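L544 (PDB 4AMQ) probably acts as a virion-associated nucleotidyl transferase of Acanthamoeba polyphaga mimivirus, with manganese ions bound at its presumed active site. Local coordinates at residues A[38-44]-A[212-216]; A[43-47]-A[71-77]; A[50-55]-A[68-72]; A[99-105]-A[197-203]. All blocks are in the same frame, centred on the assembly; numbering follows the deposited sequence.

Interaction 1 of 4, residues A[38-44]-A[212-216]. With MN (manganese (II) ion), chain C.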
loop_
_atom_site.group_PDB
_atom_site.type_symbol
_atom_site.label_atom_id
_atom_site.label_comp_id
_atom_site.label_asym_id
_atom_site.label_seq_id
_atom_site.Cartn_x
_atom_site.Cartn_y
_atom_site.Cartn_z
ATOM N N ILE A 38 14.653 -3.025 -13.751
ATOM C CA ILE A 38 13.781 -2.056 -13.094
ATOM C C ILE A 38 14.523 -1.160 -12.103
ATOM O O ILE A 38 14.567 0.057 -12.276
ATOM C CB ILE A 38 12.596 -2.740 -12.384
ATOM C CG1 ILE A 38 11.811 -3.603 -13.372
ATOM C CG2 ILE A 38 11.683 -1.697 -11.759
ATOM C CD1 ILE A 38 11.297 -2.830 -14.561
ATOM N N LEU A 39 15.109 -1.765 -11.074
ATOM C CA LEU A 39 15.745 -1.008 -9.993
ATOM C C LEU A 39 16.783 0.033 -10.439
ATOM O O LEU A 39 16.808 1.145 -9.910
ATOM C CB LEU A 39 16.351 -1.953 -8.947
ATOM C CG LEU A 39 15.363 -2.856 -8.203
ATOM C CD1 LEU A 39 16.044 -3.519 -7.022
ATOM C CD2 LEU A 39 14.152 -2.065 -7.743
ATOM N N PRO A 40 17.648 -0.319 -11.405
ATOM C CA PRO A 40 18.652 0.663 -11.828
ATOM C C PRO A 40 18.000 1.917 -12.395
ATOM O O PRO A 40 18.635 2.964 -12.500
ATOM C CB PRO A 40 19.418 -0.074 -12.930
ATOM C CG PRO A 40 19.213 -1.520 -12.631
ATOM C CD PRO A 40 17.815 -1.608 -12.097
ATOM N N LYS A 41 16.727 1.805 -12.754
ATOM C CA LYS A 41 16.021 2.911 -13.376
ATOM C C LYS A 41 15.277 3.779 -12.358
ATOM O O LYS A 41 15.150 4.990 -12.544
ATOM C CB LYS A 41 15.055 2.378 -14.434
ATOM C CG LYS A 41 14.538 3.428 -15.392
ATOM C CD LYS A 41 14.634 2.939 -16.828
ATOM C CE LYS A 41 13.975 1.581 -16.993
ATOM N NZ LYS A 41 14.052 1.108 -18.404
ATOM N N ILE A 42 14.801 3.165 -11.279
ATOM C CA ILE A 42 13.950 3.874 -10.325
ATOM C C ILE A 42 14.652 4.261 -9.027
ATOM O O ILE A 42 14.150 5.104 -8.278
ATOM C CB ILE A 42 12.674 3.065 -9.985
ATOM C CG1 ILE A 42 13.026 1.825 -9.159
ATOM C CG2 ILE A 42 11.932 2.685 -11.253
ATOM C CD1 ILE A 42 11.816 1.016 -8.716
ATOM N N LEU A 43 15.797 3.646 -8.750
ATOM C CA LEU A 43 16.546 3.963 -7.534
ATOM C C LEU A 43 17.284 5.295 -7.656
ATOM O O LEU A 43 17.729 5.673 -8.738
ATOM C CB LEU A 43 17.532 2.844 -7.191
ATOM C CG LEU A 43 16.955 1.516 -6.698
ATOM C CD1 LEU A 43 18.046 0.467 -6.587
ATOM C CD2 LEU A 43 16.241 1.693 -5.367
ATOM N N VAL A 44 17.404 6.008 -6.540
ATOM C CA VAL A 44 18.181 7.244 -6.507
ATOM C C VAL A 44 19.671 6.936 -6.658
ATOM O O VAL A 44 20.382 7.609 -7.404
ATOM C CB VAL A 44 17.940 8.027 -5.205
ATOM C CG1 VAL A 44 18.899 9.203 -5.106
ATOM C CG2 VAL A 44 16.495 8.500 -5.133
ATOM N N PHE A 212 6.107 -0.200 -6.180
ATOM C CA PHE A 212 7.482 -0.165 -5.707
ATOM C C PHE A 212 7.610 1.033 -4.777
ATOM O O PHE A 212 7.499 2.177 -5.218
ATOM C CB PHE A 212 8.462 -0.019 -6.878
ATOM C CG PHE A 212 8.710 -1.295 -7.637
ATOM C CD1 PHE A 212 7.736 -1.830 -8.463
ATOM C CD2 PHE A 212 9.920 -1.961 -7.522
ATOM C CE1 PHE A 212 7.967 -3.007 -9.162
ATOM C CE2 PHE A 212 10.156 -3.137 -8.219
ATOM C CZ PHE A 212 9.179 -3.659 -9.040
ATOM N N ASP A 213 7.820 0.770 -3.491
ATOM C CA ASP A 213 8.034 1.838 -2.521
ATOM C C ASP A 213 9.514 1.946 -2.161
ATOM O O ASP A 213 10.095 1.014 -1.598
ATOM C CB ASP A 213 7.193 1.608 -1.260
ATOM C CG ASP A 213 5.695 1.699 -1.526
ATOM O OD1 ASP A 213 5.287 2.451 -2.437
ATOM O OD2 ASP A 213 4.924 1.018 -0.817
ATOM N N ILE A 214 10.119 3.085 -2.490
ATOM C CA ILE A 214 11.536 3.312 -2.216
ATOM C C ILE A 214 11.745 4.392 -1.158
ATOM O O ILE A 214 11.531 5.577 -1.420
ATOM C CB ILE A 214 12.303 3.742 -3.483
ATOM C CG1 ILE A 214 11.912 2.873 -4.683
ATOM C CG2 ILE A 214 13.811 3.708 -3.227
ATOM C CD1 ILE A 214 12.097 1.387 -4.453
ATOM N N ALA A 215 12.168 3.976 0.031
ATOM C CA ALA A 215 12.492 4.908 1.106
ATOM C C ALA A 215 13.899 5.452 0.904
ATOM O O ALA A 215 14.882 4.727 1.043
ATOM C CB ALA A 215 12.380 4.223 2.452
ATOM N N VAL A 216 13.992 6.732 0.569
ATOM C CA VAL A 216 15.279 7.349 0.287
ATOM C C VAL A 216 15.787 8.142 1.490
ATOM O O VAL A 216 15.244 9.193 1.828
ATOM C CB VAL A 216 15.195 8.265 -0.943
ATOM C CG1 VAL A 216 16.542 8.910 -1.217
ATOM C CG2 VAL A 216 14.715 7.474 -2.157
HETATM MN MN MN C . 4.804 -1.354 0.134
HETATM O O HOH W 1 2.289 -0.882 0.290
#
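The carbonyl oxygen of Ile38, whose side chain packs on Phe212, is gripped by two amides of the next helical turn, Lys41 N to Ile38 O at 2.8 Å and Ile42 N to Ile38 O at 3.3 Å. Here the end of helix 28-42 covers one face of the mixed sheet of the nucleotidyltransferase domain, against strand 209-217. Pro40 lacks an N-H to continue the bonding ladder, and the helix is kinked there.

The interface is wholly apolar, as suits a buried helix-on-sheet contact. Ile38 CG2 sits over one face of the Phe212 ring, 4.1 Å from CE2, while Leu39 CD2 and Ile42 CD1 approach the ring obliquely. Ile42 reaches it because CG1 lies between the backbone N and the carbonyl carbon (chi1 70°), carrying CD1 to 3.7 Å from Phe212 CD2. Leu43 leaves the helix and lays CD2 against Ile214 CG2, and Val44 follows onto Val216.

Phe212, Ile214 and Val216 face helix 28-42 and the residues that follow it, whereas Asp213 points away to a manganese ion that it shares with Asp66 and Asp68. The packed face thus backs the metal site, which Asp213 OD2 joins at 2.6 Å from the manganese.

Interaction 2 of 4, residues A[43-47]-A[71-77]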
loop_
_atom_site.group_PDB
_atom_site.type_symbol
_atom_site.label_atom_id
_atom_site.label_comp_id
_atom_site.label_asym_id
_atom_site.label_seq_id
_atom_site.Cartn_x
_atom_site.Cartn_y
_atom_site.Cartn_z
ATOM N N LEU A 43 15.797 3.646 -8.750
ATOM C CA LEU A 43 16.546 3.963 -7.534
ATOM C C LEU A 43 17.284 5.295 -7.656
ATOM O O LEU A 43 17.729 5.673 -8.738
ATOM C CB LEU A 43 17.532 2.844 -7.191
ATOM C CG LEU A 43 16.955 1.516 -6.698
ATOM C CD1 LEU A 43 18.046 0.467 -6.587
ATOM C CD2 LEU A 43 16.241 1.693 -5.367
ATOM N N VAL A 44 17.404 6.008 -6.540
ATOM C CA VAL A 44 18.181 7.244 -6.507
ATOM C C VAL A 44 19.671 6.936 -6.658
ATOM O O VAL A 44 20.382 7.609 -7.404
ATOM C CB VAL A 44 17.940 8.027 -5.205
ATOM C CG1 VAL A 44 18.899 9.203 -5.106
ATOM C CG2 VAL A 44 16.495 8.500 -5.133
ATOM N N VAL A 45 20.133 5.917 -5.937
ATOM C CA VAL A 45 21.473 5.371 -6.123
ATOM C C VAL A 45 21.350 3.876 -6.409
ATOM O O VAL A 45 20.934 3.107 -5.544
ATOM C CB VAL A 45 22.368 5.607 -4.887
ATOM C CG1 VAL A 45 23.737 4.979 -5.088
ATOM C CG2 VAL A 45 22.507 7.091 -4.614
ATOM N N PRO A 46 21.691 3.463 -7.638
ATOM C CA PRO A 46 21.491 2.093 -8.128
ATOM C C PRO A 46 22.441 1.058 -7.528
ATOM O O PRO A 46 22.117 -0.132 -7.532
ATOM C CB PRO A 46 21.757 2.219 -9.634
ATOM C CG PRO A 46 21.677 3.686 -9.932
ATOM C CD PRO A 46 22.176 4.356 -8.701
ATOM N N ASP A 47 23.593 1.499 -7.030
ATOM C CA ASP A 47 24.601 0.582 -6.500
ATOM C C ASP A 47 23.996 -0.419 -5.517
ATOM O O ASP A 47 23.338 -0.033 -4.552
ATOM C CB ASP A 47 25.741 1.358 -5.836
ATOM C CG ASP A 47 26.373 2.379 -6.766
ATOM O OD1 ASP A 47 26.195 2.256 -7.998
ATOM O OD2 ASP A 47 27.054 3.303 -6.267
ATOM N N ASN A 71 16.763 2.910 0.219
ATOM C CA ASN A 71 17.910 3.411 -0.529
ATOM C C ASN A 71 18.694 4.376 0.357
ATOM O O ASN A 71 18.206 5.455 0.698
ATOM C CB ASN A 71 17.444 4.115 -1.807
ATOM C CG ASN A 71 18.497 4.108 -2.906
ATOM O OD1 ASN A 71 19.464 3.343 -2.859
ATOM N ND2 ASN A 71 18.305 4.956 -3.909
ATOM N N ASN A 72 19.896 3.975 0.758
ATOM C CA ASN A 72 20.750 4.835 1.574
ATOM C C ASN A 72 21.711 5.607 0.677
ATOM O O ASN A 72 22.687 5.052 0.179
ATOM C CB ASN A 72 21.505 4.009 2.621
ATOM C CG ASN A 72 20.578 3.416 3.673
ATOM O OD1 ASN A 72 19.725 4.109 4.226
ATOM N ND2 ASN A 72 20.736 2.126 3.945
ATOM N N VAL A 73 21.422 6.888 0.463
ATOM C CA VAL A 73 22.090 7.644 -0.596
ATOM C C VAL A 73 23.116 8.673 -0.118
ATOM O O VAL A 73 23.834 9.252 -0.932
ATOM C CB VAL A 73 21.067 8.323 -1.538
ATOM C CG1 VAL A 73 20.091 7.290 -2.079
ATOM C CG2 VAL A 73 20.323 9.436 -0.816
ATOM N N HIS A 74 23.186 8.903 1.189
ATOM C CA HIS A 74 24.214 9.776 1.748
ATOM C C HIS A 74 25.524 8.998 1.858
ATOM O O HIS A 74 25.513 7.820 2.210
ATOM C CB HIS A 74 23.789 10.295 3.124
ATOM C CG HIS A 74 24.650 11.401 3.644
ATOM N ND1 HIS A 74 25.859 11.183 4.256
ATOM C CD2 HIS A 74 24.470 12.751 3.639
ATOM C CE1 HIS A 74 26.397 12.342 4.609
ATOM N NE2 HIS A 74 25.568 13.304 4.242
ATOM N N PRO A 75 26.661 9.655 1.577
ATOM C CA PRO A 75 26.791 11.078 1.251
ATOM C C PRO A 75 26.649 11.365 -0.238
ATOM O O PRO A 75 26.629 12.531 -0.631
ATOM C CB PRO A 75 28.219 11.392 1.697
ATOM C CG PRO A 75 28.954 10.123 1.418
ATOM C CD PRO A 75 27.979 9.002 1.695
ATOM N N GLU A 76 26.562 10.317 -1.050
ATOM C CA GLU A 76 26.402 10.474 -2.493
ATOM C C GLU A 76 25.364 11.552 -2.804
ATOM O O GLU A 76 25.583 12.405 -3.663
ATOM C CB GLU A 76 26.008 9.141 -3.130
ATOM C CG GLU A 76 26.104 9.115 -4.643
ATOM C CD GLU A 76 26.181 7.703 -5.194
ATOM O OE1 GLU A 76 26.512 6.779 -4.422
ATOM O OE2 GLU A 76 25.911 7.516 -6.398
ATOM N N TYR A 77 24.242 11.514 -2.091
ATOM C CA TYR A 77 23.218 12.549 -2.206
ATOM C C TYR A 77 22.843 13.105 -0.837
ATOM O O TYR A 77 22.798 12.370 0.150
ATOM C CB TYR A 77 21.970 12.011 -2.916
ATOM C CG TYR A 77 22.162 11.785 -4.397
ATOM C CD1 TYR A 77 22.160 12.852 -5.285
ATOM C CD2 TYR A 77 22.343 10.508 -4.907
ATOM C CE1 TYR A 77 22.340 12.652 -6.643
ATOM C CE2 TYR A 77 22.521 10.296 -6.265
ATOM C CZ TYR A 77 22.517 11.372 -7.126
ATOM O OH TYR A 77 22.694 11.168 -8.474
HETATM O O HOH W 2 22.782 8.216 -8.869
#
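The loop that leaves helix 28-42 meets the turn that follows the end of strand 66-72 in the nucleotidyltransferase sheet. That turn is fastened by Tyr77 N to Val73 O at 2.6 Å and includes a cis peptide before Pro75, a residue suited to a tight change of direction.

Val45 is the hub. Its CG2 lies 3.5 Å from Val73 CG1 and comes at the edge of the Tyr77 ring, near its plane, 3.4 Å from CD2. With CG1 anti to the backbone N (chi1 178°), that branch turns instead to the Glu76 carboxylate, 3.4 Å from OE1. Val44 adds its CG1 to the same cluster, 3.8 Å from Val73 CG1, so small branched residues fill the wedge between loop and turn. Deeper in, the Asn71 side chain lies against the backbone of Val44 and Val45.

A water donates to Val44 O at 2.9 Å and also bonds Tyr77 OH, lying in the ring plane; Val44 O takes a further bond from Arg85. At the exposed end the Asp47 and Glu76 carboxylates approach, OD2 to OE1 4.0 Å, their planes turned 44° apart. Two like charges so close probably repel unless solvent or a proton shields them, so the hold between loop and turn probably comes mainly from the valines, the tyrosine and the bridging water.

Interaction 3 of 4, residues A[50-55]-A[68-72]. With MN (manganese (II) ion), chain C.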
loop_
_atom_site.group_PDB
_atom_site.type_symbol
_atom_site.label_atom_id
_atom_site.label_comp_id
_atom_site.label_asym_id
_atom_site.label_seq_id
_atom_site.Cartn_x
_atom_site.Cartn_y
_atom_site.Cartn_z
ATOM N N LYS A 50 24.115 0.007 -1.840
ATOM C CA LYS A 50 23.432 1.183 -1.306
ATOM C C LYS A 50 21.911 1.020 -1.175
ATOM O O LYS A 50 21.208 1.981 -0.852
ATOM C CB LYS A 50 23.743 2.419 -2.156
ATOM C CG LYS A 50 25.201 2.847 -2.134
ATOM C CD LYS A 50 25.640 3.244 -0.734
ATOM C CE LYS A 50 27.078 3.738 -0.729
ATOM N NZ LYS A 50 28.014 2.710 -1.267
ATOM N N TYR A 51 21.402 -0.183 -1.432
ATOM C CA TYR A 51 19.975 -0.440 -1.248
ATOM C C TYR A 51 19.698 -1.807 -0.639
ATOM O O TYR A 51 20.446 -2.761 -0.862
ATOM C CB TYR A 51 19.188 -0.242 -2.554
ATOM C CG TYR A 51 19.216 -1.402 -3.532
ATOM C CD1 TYR A 51 18.440 -2.536 -3.321
ATOM C CD2 TYR A 51 19.989 -1.346 -4.687
ATOM C CE1 TYR A 51 18.451 -3.594 -4.222
ATOM C CE2 TYR A 51 20.003 -2.396 -5.594
ATOM C CZ TYR A 51 19.232 -3.515 -5.356
ATOM O OH TYR A 51 19.244 -4.561 -6.254
ATOM N N GLN A 52 18.625 -1.888 0.144
ATOM C CA GLN A 52 18.226 -3.145 0.759
ATOM C C GLN A 52 16.756 -3.449 0.496
ATOM O O GLN A 52 15.890 -2.589 0.674
ATOM C CB GLN A 52 18.482 -3.116 2.265
ATOM C CG GLN A 52 18.423 -4.492 2.921
ATOM C CD GLN A 52 19.786 -4.982 3.386
ATOM O OE1 GLN A 52 20.451 -4.329 4.192
ATOM N NE2 GLN A 52 20.206 -6.140 2.885
ATOM N N ILE A 53 16.483 -4.675 0.062
ATOM C CA ILE A 53 15.117 -5.124 -0.150
ATOM C C ILE A 53 14.487 -5.532 1.179
ATOM O O ILE A 53 15.068 -6.310 1.938
ATOM C CB ILE A 53 15.077 -6.305 -1.128
ATOM C CG1 ILE A 53 15.697 -5.889 -2.466
ATOM C CG2 ILE A 53 13.648 -6.810 -1.308
ATOM C CD1 ILE A 53 15.707 -6.979 -3.508
ATOM N N LYS A 54 13.301 -5.002 1.459
ATOM C CA LYS A 54 12.610 -5.298 2.707
ATOM C C LYS A 54 11.289 -6.013 2.450
ATOM O O LYS A 54 10.903 -6.232 1.301
ATOM C CB LYS A 54 12.347 -4.007 3.486
ATOM C CG LYS A 54 13.593 -3.186 3.785
ATOM C CD LYS A 54 14.543 -3.920 4.721
ATOM C CE LYS A 54 15.778 -3.078 5.022
ATOM N NZ LYS A 54 16.802 -3.828 5.805
ATOM N N GLY A 55 10.611 -6.386 3.531
ATOM C CA GLY A 55 9.247 -6.877 3.457
ATOM C C GLY A 55 9.052 -8.197 2.741
ATOM O O GLY A 55 9.913 -9.072 2.773
ATOM N N ASP A 68 9.298 -3.353 -1.492
ATOM C CA ASP A 68 9.717 -2.313 -0.558
ATOM C C ASP A 68 11.237 -2.255 -0.519
ATOM O O ASP A 68 11.901 -3.279 -0.332
ATOM C CB ASP A 68 9.190 -2.604 0.852
ATOM C CG ASP A 68 7.675 -2.614 0.920
ATOM O OD1 ASP A 68 7.039 -1.911 0.107
ATOM O OD2 ASP A 68 7.122 -3.328 1.785
ATOM N N ILE A 69 11.790 -1.061 -0.694
ATOM C CA ILE A 69 13.240 -0.907 -0.691
ATOM C C ILE A 69 13.706 0.323 0.078
ATOM O O ILE A 69 13.083 1.387 0.000
ATOM C CB ILE A 69 13.798 -0.860 -2.130
ATOM C CG1 ILE A 69 13.617 -2.220 -2.797
ATOM C CG2 ILE A 69 15.263 -0.468 -2.140
ATOM C CD1 ILE A 69 14.295 -2.339 -4.131
ATOM N N VAL A 70 14.794 0.161 0.831
ATOM C CA VAL A 70 15.459 1.287 1.468
ATOM C C VAL A 70 16.692 1.655 0.643
ATOM O O VAL A 70 17.548 0.811 0.380
ATOM C CB VAL A 70 15.864 0.969 2.926
ATOM C CG1 VAL A 70 16.773 2.062 3.490
ATOM C CG2 VAL A 70 14.627 0.801 3.796
ATOM N N ASN A 71 16.763 2.910 0.219
ATOM C CA ASN A 71 17.910 3.411 -0.529
ATOM C C ASN A 71 18.694 4.376 0.357
ATOM O O ASN A 71 18.206 5.455 0.698
ATOM C CB ASN A 71 17.444 4.115 -1.807
ATOM C CG ASN A 71 18.497 4.108 -2.906
ATOM O OD1 ASN A 71 19.464 3.343 -2.859
ATOM N ND2 ASN A 71 18.305 4.956 -3.909
ATOM N N ASN A 72 19.896 3.975 0.758
ATOM C CA ASN A 72 20.750 4.835 1.574
ATOM C C ASN A 72 21.711 5.607 0.677
ATOM O O ASN A 72 22.687 5.052 0.179
ATOM C CB ASN A 72 21.505 4.009 2.621
ATOM C CG ASN A 72 20.578 3.416 3.673
ATOM O OD1 ASN A 72 19.725 4.109 4.226
ATOM N ND2 ASN A 72 20.736 2.126 3.945
HETATM MN MN MN C . 4.804 -1.354 0.134
HETATM O O HOH W 1 2.289 -0.882 0.290
#
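The ring of Tyr51 has Ile53 CG1 at its edge, in plane, and receives Ile69 CG2 obliquely, 4.0 Å from Tyr51 CD1. A chi1 of 81° sets it there, with CG between the backbone N and the carbonyl carbon. Strands 51-54 and 66-72 form an antiparallel edge pair of the sheet. Tyr51, Ile53 and Ile69 line the face that helix 28-42 covers, so their bulk and largely apolar surface suit a buried face; Gln52, Lys54 and Val70 occupy the other, more open face.

Gln52 and Val70 make a hydrogen-bonded pair, Gln52 N to Val70 O at 2.9 Å and Val70 N to Gln52 O at 3.0 Å, both donors in the carbonyl plane. Asn72 N to Lys50 O and Lys54 N to Asp68 O, both 2.9 Å, extend the ladder.

Gly55 follows the strand with phi 66°, a conformation glycine adopts easily. This glycine and the Asp66-x-Asp68 pattern on the partner strand are consistent with the nucleotidyltransferase signature of polymerase beta relatives. Strand 66-72 presents the Asp68 carboxylate on the face of Gln52, Lys54 and Val70, where OD1 binds manganese at 2.3 Å. Asp66 and Asp68 also bind a second manganese ion; with Asp213 they gather carboxylates whose charge the metal would offset.

Interaction 4 of 4, residues A[99-105]-A[197-203]. With MG (magnesium ion), chain D.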
loop_
_atom_site.group_PDB
_atom_site.type_symbol
_atom_site.label_atom_id
_atom_site.label_comp_id
_atom_site.label_asym_id
_atom_site.label_seq_id
_atom_site.Cartn_x
_atom_site.Cartn_y
_atom_site.Cartn_z
ATOM N N ILE A 99 6.718 2.677 -16.238
ATOM C CA ILE A 99 7.013 3.205 -14.911
ATOM C C ILE A 99 6.356 4.548 -14.654
ATOM O O ILE A 99 6.528 5.488 -15.420
ATOM C CB ILE A 99 8.526 3.387 -14.707
ATOM C CG1 ILE A 99 9.250 2.046 -14.835
ATOM C CG2 ILE A 99 8.805 4.034 -13.354
ATOM C CD1 ILE A 99 10.753 2.158 -14.683
ATOM N N LYS A 100 5.618 4.643 -13.558
ATOM C CA LYS A 100 5.041 5.917 -13.167
ATOM C C LYS A 100 5.370 6.213 -11.711
ATOM O O LYS A 100 5.136 5.387 -10.833
ATOM C CB LYS A 100 3.524 5.911 -13.389
ATOM C CG LYS A 100 2.908 7.300 -13.501
ATOM C CD LYS A 100 1.394 7.234 -13.692
ATOM C CE LYS A 100 1.015 6.584 -15.015
ATOM N NZ LYS A 100 1.386 7.422 -16.191
ATOM N N LEU A 101 5.934 7.389 -11.459
ATOM C CA LEU A 101 6.129 7.848 -10.096
ATOM C C LEU A 101 4.884 8.604 -9.649
ATOM O O LEU A 101 4.677 9.748 -10.040
ATOM C CB LEU A 101 7.365 8.742 -9.997
ATOM C CG LEU A 101 7.621 9.367 -8.625
ATOM C CD1 LEU A 101 7.656 8.303 -7.540
ATOM C CD2 LEU A 101 8.918 10.165 -8.637
ATOM N N ILE A 102 4.051 7.952 -8.841
ATOM C CA ILE A 102 2.775 8.527 -8.415
ATOM C C ILE A 102 2.938 9.601 -7.342
ATOM O O ILE A 102 2.424 10.707 -7.476
ATOM C CB ILE A 102 1.811 7.445 -7.884
ATOM C CG1 ILE A 102 1.485 6.427 -8.980
ATOM C CG2 ILE A 102 0.534 8.085 -7.357
ATOM C CD1 ILE A 102 0.750 7.012 -10.161
ATOM N N TYR A 103 3.646 9.268 -6.270
ATOM C CA TYR A 103 3.833 10.219 -5.182
ATOM C C TYR A 103 5.271 10.265 -4.707
ATOM O O TYR A 103 5.952 9.241 -4.647
ATOM C CB TYR A 103 2.958 9.866 -3.976
ATOM C CG TYR A 103 1.465 9.933 -4.198
ATOM C CD1 TYR A 103 0.848 11.114 -4.593
ATOM C CD2 TYR A 103 0.668 8.818 -3.972
ATOM C CE1 TYR A 103 -0.521 11.173 -4.781
ATOM C CE2 TYR A 103 -0.697 8.870 -4.153
ATOM C CZ TYR A 103 -1.286 10.046 -4.557
ATOM O OH TYR A 103 -2.647 10.086 -4.733
ATOM N N VAL A 104 5.719 11.464 -4.364
ATOM C CA VAL A 104 6.922 11.634 -3.567
ATOM C C VAL A 104 6.471 12.124 -2.200
ATOM O O VAL A 104 5.930 13.226 -2.074
ATOM C CB VAL A 104 7.890 12.648 -4.193
ATOM C CG1 VAL A 104 9.041 12.933 -3.240
ATOM C CG2 VAL A 104 8.412 12.129 -5.523
ATOM N N ILE A 105 6.669 11.295 -1.182
ATOM C CA ILE A 105 6.199 11.621 0.157
ATOM C C ILE A 105 7.327 12.182 1.006
ATOM O O ILE A 105 8.274 11.475 1.342
ATOM C CB ILE A 105 5.608 10.393 0.864
ATOM C CG1 ILE A 105 4.523 9.749 -0.000
ATOM C CG2 ILE A 105 5.051 10.783 2.224
ATOM C CD1 ILE A 105 3.866 8.554 0.648
ATOM N N LEU A 197 12.754 10.665 2.262
ATOM C CA LEU A 197 11.580 10.819 1.411
ATOM C C LEU A 197 11.197 9.470 0.814
ATOM O O LEU A 197 12.042 8.581 0.672
ATOM C CB LEU A 197 11.819 11.864 0.316
ATOM C CG LEU A 197 12.943 11.637 -0.696
ATOM C CD1 LEU A 197 12.478 10.726 -1.823
ATOM C CD2 LEU A 197 13.423 12.969 -1.257
ATOM N N LEU A 198 9.920 9.310 0.481
ATOM C CA LEU A 198 9.433 8.045 -0.058
ATOM C C LEU A 198 8.992 8.213 -1.503
ATOM O O LEU A 198 8.176 9.088 -1.807
ATOM C CB LEU A 198 8.263 7.514 0.779
ATOM C CG LEU A 198 7.659 6.166 0.374
ATOM C CD1 LEU A 198 8.613 5.037 0.720
ATOM C CD2 LEU A 198 6.315 5.942 1.053
ATOM N N LEU A 199 9.544 7.386 -2.388
ATOM C CA LEU A 199 9.121 7.355 -3.782
ATOM C C LEU A 199 8.091 6.245 -3.975
ATOM O O LEU A 199 8.395 5.067 -3.776
ATOM C CB LEU A 199 10.320 7.119 -4.704
ATOM C CG LEU A 199 11.488 8.106 -4.622
ATOM C CD1 LEU A 199 12.649 7.655 -5.503
ATOM C CD2 LEU A 199 11.040 9.509 -4.998
ATOM N N GLN A 200 6.872 6.613 -4.353
ATOM C CA GLN A 200 5.831 5.613 -4.579
ATOM C C GLN A 200 5.596 5.371 -6.063
ATOM O O GLN A 200 4.938 6.159 -6.741
ATOM C CB GLN A 200 4.528 5.999 -3.881
ATOM C CG GLN A 200 4.568 5.786 -2.375
ATOM C CD GLN A 200 3.216 5.979 -1.724
ATOM O OE1 GLN A 200 2.373 6.722 -2.224
ATOM N NE2 GLN A 200 2.999 5.301 -0.603
ATOM N N TYR A 201 6.143 4.268 -6.558
ATOM C CA TYR A 201 6.045 3.931 -7.967
ATOM C C TYR A 201 4.949 2.904 -8.205
ATOM O O TYR A 201 4.581 2.145 -7.305
ATOM C CB TYR A 201 7.362 3.322 -8.467
ATOM C CG TYR A 201 8.552 4.258 -8.588
ATOM C CD1 TYR A 201 8.739 5.033 -9.725
ATOM C CD2 TYR A 201 9.518 4.320 -7.588
ATOM C CE1 TYR A 201 9.834 5.866 -9.853
ATOM C CE2 TYR A 201 10.622 5.152 -7.707
ATOM C CZ TYR A 201 10.775 5.922 -8.843
ATOM O OH TYR A 201 11.869 6.753 -8.972
ATOM N N PHE A 202 4.432 2.888 -9.426
ATOM C CA PHE A 202 3.747 1.714 -9.940
ATOM C C PHE A 202 4.421 1.308 -11.246
ATOM O O PHE A 202 4.685 2.139 -12.110
ATOM C CB PHE A 202 2.239 1.945 -10.083
ATOM C CG PHE A 202 1.493 1.759 -8.797
ATOM C CD1 PHE A 202 1.045 0.501 -8.420
ATOM C CD2 PHE A 202 1.281 2.829 -7.939
ATOM C CE1 PHE A 202 0.376 0.314 -7.224
ATOM C CE2 PHE A 202 0.612 2.651 -6.743
ATOM C CZ PHE A 202 0.158 1.389 -6.384
ATOM N N VAL A 203 4.748 0.028 -11.353
ATOM C CA VAL A 203 5.535 -0.465 -12.468
ATOM C C VAL A 203 4.829 -1.632 -13.134
ATOM O O VAL A 203 4.462 -2.606 -12.484
ATOM C CB VAL A 203 6.944 -0.911 -12.005
ATOM C CG1 VAL A 203 7.741 -1.498 -13.169
ATOM C CG2 VAL A 203 7.690 0.257 -11.376
HETATM MG MG MG D . 5.753 7.160 -17.038
HETATM O O HOH W 3 3.688 5.961 -17.588
HETATM O O HOH W 4 5.300 9.382 -15.850
#
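A classic beta bulge interrupts this antiparallel pair: Ile102 and Tyr103 both face Gln200, whose O accepts Ile102 N at 2.9 Å and, weakly, Tyr103 N at 3.4 Å. This shifts the register by one, and regular pairing resumes as Gln200 N reaches Tyr103 O at 2.8 Å and Ile105 pairs with Leu198.

Before the bulge, Leu101 CD1 stands over the centre of the Tyr201 ring, 4.0 Å from its centroid and 9° off the normal, a CH-pi contact with a methyl of a branched leucine set on a flat aromatic face. On the other face Gln200 stands its extended chain out from the sheet (chi2 -172°), bringing OE1 to the edge of the Tyr103 ring, 3.2 Å from CD2, while Ile105 CD1 packs on the same amide. Ile102 CG1 meets the Phe202 ring at its edge.

At the strand's start Ile99 O binds magnesium at 2.5 Å, in a site formed with Phe93, Asp96 and two waters; Lys100 NZ donates to one of these waters.

The pair lies inside the sheet, between strand 209-217, which bonds to Leu197, Leu199 and Tyr201, and strand 164-167. Helix 82-93 covers the face of Ile99, Leu101 and Tyr201, and helix 274-292 packs against Ile102, Tyr103 and Phe202.

All four contacts reach one mixed sheet. Interactions 3 and 4 are strand pairings, at its edge and inside it, whereas interaction 1 places helix 28-42 on the strand between them and interaction 2 carries on from that helix, sharing Leu43 and Val44. Interactions 1 and 4 are buried and mainly apolar in their side chains; interaction 2 runs from buried valines to charged groups at the surface, and interaction 3 has one buried, mainly apolar face and one more exposed face that mixes polar chains with Val70. Asp213 of interaction 1 and Asp68 of interaction 3 converge on the same manganese from adjacent strands, while the magnesium of interaction 4 uses a backbone carbonyl. Interactions 2 and 3 share Asn71 and Asn72.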